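Local coordinates for virulence associated protein VapB (Rhodococcus equi, PDB 4CV7) that is a plasmid-encoded, virulence-associated protein of a bacterial pathogen, of unestablished molecular function, whose C-terminal part forms an eight-stranded antiparallel beta-barrel, at residues 62-74 / 91-105. Numbering follows the deposited sequence. Where two conformers were deposited one is given.
Sequences TVSFQYNALGTYL and AGAVSAVVGVGGGSG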
loop_
_atom_site.group_PDB
_atom_site.type_symbol
_atom_site.label_atom_id
_atom_site.label_comp_id
_atom_site.label_asym_id
_atom_site.label_seq_id
_atom_site.Cartn_x
_atom_site.Cartn_y
_atom_site.Cartn_z
ATOM N N THR A 62 7.839 -5.291 -6.709
ATOM C CA THR A 62 6.622 -5.481 -5.930
ATOM C C THR A 62 5.609 -6.252 -6.777
ATOM O O THR A 62 5.248 -5.875 -7.880
ATOM C CB THR A 62 5.928 -4.207 -5.481
ATOM O OG1 THR A 62 6.781 -3.484 -4.604
ATOM C CG2 THR A 62 4.584 -4.494 -4.758
ATOM N N VAL A 63 5.085 -7.359 -6.215
ATOM C CA VAL A 63 3.933 -8.099 -6.721
ATOM C C VAL A 63 2.801 -8.243 -5.772
ATOM O O VAL A 63 1.673 -8.609 -6.165
ATOM C CB VAL A 63 4.333 -9.489 -7.336
ATOM C CG1 VAL A 63 5.391 -9.352 -8.429
ATOM C CG2 VAL A 63 4.753 -10.490 -6.233
ATOM N N SER A 64 3.079 -8.075 -4.501
ATOM C CA SER A 64 2.029 -8.285 -3.445
ATOM C C SER A 64 2.246 -7.320 -2.352
ATOM O O SER A 64 3.253 -6.640 -2.230
ATOM C CB SER A 64 2.021 -9.676 -2.943
ATOM O OG SER A 64 3.123 -9.907 -2.095
ATOM N N PHE A 65 1.204 -7.189 -1.527
ATOM C CA PHE A 65 1.234 -6.275 -0.370
ATOM C C PHE A 65 0.357 -6.850 0.728
ATOM O O PHE A 65 -0.567 -7.591 0.465
ATOM C CB PHE A 65 0.895 -4.825 -0.737
ATOM C CG PHE A 65 -0.549 -4.570 -1.031
ATOM C CD1 PHE A 65 -1.228 -5.200 -2.077
ATOM C CD2 PHE A 65 -1.347 -3.794 -0.166
ATOM C CE1 PHE A 65 -2.594 -4.969 -2.303
ATOM C CE2 PHE A 65 -2.694 -3.587 -0.403
ATOM C CZ PHE A 65 -3.295 -4.184 -1.466
ATOM N N GLN A 66 0.668 -6.402 1.963
ATOM C CA GLN A 66 -0.151 -6.712 3.094
ATOM C C GLN A 66 -0.325 -5.496 3.925
ATOM O O GLN A 66 0.581 -4.684 4.013
ATOM C CB GLN A 66 0.460 -7.819 3.986
ATOM C CG GLN A 66 0.597 -9.143 3.259
ATOM C CD GLN A 66 1.410 -10.199 4.047
ATOM O OE1 GLN A 66 1.632 -9.978 5.185
ATOM N NE2 GLN A 66 2.199 -10.982 3.344
ATOM N N TYR A 67 -1.485 -5.334 4.496
ATOM C CA TYR A 67 -1.756 -4.174 5.377
ATOM C C TYR A 67 -2.198 -4.602 6.759
ATOM O O TYR A 67 -2.758 -5.700 6.918
ATOM C CB TYR A 67 -2.776 -3.226 4.677
ATOM C CG TYR A 67 -4.169 -3.784 4.570
ATOM C CD1 TYR A 67 -5.030 -3.806 5.746
ATOM C CD2 TYR A 67 -4.643 -4.401 3.434
ATOM C CE1 TYR A 67 -6.295 -4.304 5.665
ATOM C CE2 TYR A 67 -5.928 -4.821 3.338
ATOM C CZ TYR A 67 -6.706 -4.802 4.413
ATOM O OH TYR A 67 -7.999 -5.290 4.426
ATOM N N ASN A 68 -2.008 -3.728 7.731
ATOM C CA ASN A 68 -2.366 -4.016 9.129
ATOM C C ASN A 68 -2.752 -2.713 9.708
ATOM O O ASN A 68 -1.951 -1.732 9.737
ATOM C CB ASN A 68 -1.132 -4.646 9.870
ATOM C CG ASN A 68 -1.439 -4.971 11.346
ATOM O OD1 ASN A 68 -1.813 -4.077 12.137
ATOM N ND2 ASN A 68 -1.151 -6.204 11.774
ATOM N N ALA A 69 -3.958 -2.729 10.239
ATOM C CA ALA A 69 -4.528 -1.627 10.942
ATOM C C ALA A 69 -4.864 -1.970 12.327
ATOM O O ALA A 69 -5.734 -1.327 12.919
ATOM C CB ALA A 69 -5.786 -1.249 10.187
ATOM N N LEU A 70 -4.169 -2.890 12.988
ATOM C CA LEU A 70 -4.558 -3.296 14.329
ATOM C C LEU A 70 -3.956 -2.341 15.287
ATOM O O LEU A 70 -4.402 -2.335 16.444
ATOM C CB LEU A 70 -4.039 -4.738 14.675
ATOM C CG LEU A 70 -4.489 -5.834 13.721
ATOM C CD1 LEU A 70 -3.925 -7.183 14.155
ATOM C CD2 LEU A 70 -6.024 -5.884 13.695
ATOM N N GLY A 71 -2.915 -1.610 14.913
ATOM C CA GLY A 71 -2.268 -0.691 15.888
ATOM C C GLY A 71 -2.634 0.769 15.652
ATOM O O GLY A 71 -3.747 1.037 15.203
ATOM N N THR A 72 -1.713 1.687 15.872
ATOM C CA THR A 72 -2.015 3.120 15.877
ATOM C C THR A 72 -2.017 3.727 14.500
ATOM O O THR A 72 -2.642 4.789 14.304
ATOM C CB THR A 72 -1.073 3.957 16.794
ATOM O OG1 THR A 72 0.277 3.795 16.449
ATOM C CG2 THR A 72 -1.176 3.492 18.243
ATOM N N TYR A 73 -1.323 3.064 13.557
ATOM C CA TYR A 73 -1.160 3.526 12.185
ATOM C C TYR A 73 -1.664 2.452 11.207
ATOM O O TYR A 73 -1.904 1.308 11.602
ATOM C CB TYR A 73 0.375 3.757 11.938
ATOM C CG TYR A 73 0.947 4.948 12.640
ATOM C CD1 TYR A 73 0.599 6.255 12.322
ATOM C CD2 TYR A 73 1.937 4.743 13.636
ATOM C CE1 TYR A 73 1.158 7.345 13.035
ATOM C CE2 TYR A 73 2.491 5.810 14.368
ATOM C CZ TYR A 73 2.108 7.097 14.033
ATOM O OH TYR A 73 2.642 8.149 14.703
ATOM N N LEU A 74 -1.832 2.852 9.994
ATOM C CA LEU A 74 -1.949 1.941 8.855
ATOM C C LEU A 74 -0.594 1.570 8.347
ATOM O O LEU A 74 0.070 2.416 7.851
ATOM C CB LEU A 74 -2.835 2.531 7.743
ATOM C CG LEU A 74 -2.892 1.844 6.406
ATOM C CD1 LEU A 74 -3.487 0.498 6.573
ATOM C CD2 LEU A 74 -3.744 2.624 5.394
ATOM N N ALA A 91 1.213 5.076 7.620
ATOM C CA ALA A 91 0.177 6.074 7.223
ATOM C C ALA A 91 -0.794 6.335 8.389
ATOM O O ALA A 91 -0.911 5.507 9.329
ATOM C CB ALA A 91 -0.514 5.635 5.977
ATOM N N GLY A 92 -1.501 7.438 8.350
ATOM C CA GLY A 92 -2.582 7.616 9.369
ATOM C C GLY A 92 -3.705 6.584 9.153
ATOM O O GLY A 92 -3.950 6.109 8.024
ATOM N N ALA A 93 -4.315 6.197 10.258
ATOM C CA ALA A 93 -5.410 5.228 10.286
ATOM C C ALA A 93 -6.557 5.687 9.393
ATOM O O ALA A 93 -6.866 6.893 9.328
ATOM C CB ALA A 93 -5.942 5.102 11.704
ATOM N N VAL A 94 -7.246 4.733 8.778
ATOM C CA VAL A 94 -8.432 4.976 7.924
ATOM C C VAL A 94 -9.522 4.102 8.468
ATOM O O VAL A 94 -9.312 2.887 8.735
ATOM C CB VAL A 94 -8.086 4.463 6.479
ATOM C CG1 VAL A 94 -9.315 4.513 5.541
ATOM C CG2 VAL A 94 -6.878 5.201 5.890
ATOM N N SER A 95 -10.725 4.628 8.703
ATOM C CA SER A 95 -11.659 3.916 9.534
ATOM C C SER A 95 -12.327 2.736 8.840
ATOM O O SER A 95 -12.765 1.825 9.520
ATOM C CB SER A 95 -12.704 4.849 10.141
ATOM O OG SER A 95 -13.794 4.891 9.305
ATOM N N ALA A 96 -12.358 2.754 7.512
ATOM C CA ALA A 96 -12.773 1.621 6.668
ATOM C C ALA A 96 -11.789 0.481 6.637
ATOM O O ALA A 96 -12.081 -0.549 6.061
ATOM C CB ALA A 96 -13.058 2.093 5.286
ATOM N N VAL A 97 -10.574 0.685 7.173
ATOM C CA VAL A 97 -9.549 -0.361 7.276
ATOM C C VAL A 97 -9.292 -0.702 8.734
ATOM O O VAL A 97 -8.584 -0.012 9.488
ATOM C CB VAL A 97 -8.253 -0.028 6.507
ATOM C CG1 VAL A 97 -7.261 -1.187 6.593
ATOM C CG2 VAL A 97 -8.542 0.361 5.056
ATOM N N VAL A 98 -9.936 -1.770 9.171
ATOM C CA VAL A 98 -9.602 -2.363 10.461
ATOM C C VAL A 98 -8.941 -3.628 9.986
ATOM O O VAL A 98 -9.051 -3.944 8.802
ATOM C CB VAL A 98 -10.860 -2.638 11.343
ATOM C CG1 VAL A 98 -11.664 -1.377 11.515
ATOM C CG2 VAL A 98 -11.723 -3.760 10.777
ATOM N N GLY A 99 -8.329 -4.385 10.884
ATOM C CA GLY A 99 -7.931 -5.693 10.558
ATOM C C GLY A 99 -6.671 -5.772 9.761
ATOM O O GLY A 99 -6.003 -4.703 9.554
ATOM N N VAL A 100 -6.417 -6.982 9.202
ATOM C CA VAL A 100 -5.338 -7.191 8.361
ATOM C C VAL A 100 -5.921 -7.634 6.970
ATOM O O VAL A 100 -7.136 -7.827 6.755
ATOM C CB VAL A 100 -4.389 -8.206 8.973
ATOM C CG1 VAL A 100 -3.913 -7.858 10.380
ATOM C CG2 VAL A 100 -4.989 -9.612 8.945
ATOM N N GLY A 101 -5.080 -7.557 5.962
ATOM C CA GLY A 101 -5.476 -8.113 4.652
ATOM C C GLY A 101 -4.304 -7.960 3.731
ATOM O O GLY A 101 -3.173 -7.590 4.143
ATOM N N GLY A 102 -4.550 -8.269 2.476
ATOM C CA GLY A 102 -3.472 -8.214 1.529
ATOM C C GLY A 102 -3.872 -8.794 0.199
ATOM O O GLY A 102 -4.968 -9.353 0.055
ATOM N N GLY A 103 -3.013 -8.654 -0.808
ATOM C CA GLY A 103 -3.292 -9.150 -2.136
ATOM C C GLY A 103 -2.219 -8.764 -3.086
ATOM O O GLY A 103 -1.049 -8.604 -2.772
ATOM N N SER A 104 -2.585 -8.669 -4.363
ATOM C CA SER A 104 -1.649 -8.387 -5.457
ATOM C C SER A 104 -1.547 -6.870 -5.680
ATOM O O SER A 104 -2.536 -6.183 -5.478
ATOM C CB SER A 104 -2.092 -9.096 -6.767
ATOM O OG SER A 104 -3.349 -8.609 -7.223
ATOM N N GLY A 105 -0.438 -6.410 -6.158
ATOM C CA GLY A 105 -0.348 -5.045 -6.627
ATOM C C GLY A 105 0.988 -4.847 -7.271
ATOM O O GLY A 105 1.920 -5.570 -7.121
HETATM O O HOH W 1 -8.953 -6.004 7.231
HETATM O O HOH W 2 -3.023 7.012 12.873
#
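The ring of Tyr-67 lies over the bare backbone of Gly-101, whose CA sits over the ring face, 3.8 Å from the centroid and 24° off the normal: a CH-pi contact with a residue that has no side chain to intervene. With CG placed between its own backbone N and carbonyl carbon (chi1 70°), the ring is carried across the neighbouring strand. Val-97 CG1 comes obliquely to the same ring, 3.4 Å from Tyr-67 CE1, and also meets Ala-69 CB and Leu-74 CD1. A water lies within hydrogen-bonding distance of Tyr-67 OH and of the carbonyls of Val-98 and Val-100, and the hydroxyl has a weak further bond to Gln-19. Phe-65 takes a similar first torsion, and the edge of its ring meets the carbonyl of Ser-104 (CE1 to O 3.4 Å); Phe-21 and Phe-31 pack edge-to-face with it.

Behind both rings, the backbones of Phe-65 and Gly-103, and of Tyr-67 and Gly-101, exchange reciprocal hydrogen bonds, with Tyr-67 N to Gly-101 O at 2.8 Å. Beyond strand 64-68, Asn-68 OD1 accepts from Leu-70 N (2.8 Å), an Asx turn that begins the loop back to Leu-74. There a second reciprocal pair joins Leu-74 to Ala-91. At the other end, Val-63 and Ser-64 form a classic bulge opposite Phe-79. Strand 100-108 lies between 29-37 and 64-68, the non-sequential neighbour relation of a barrel built from two Greek-key motifs.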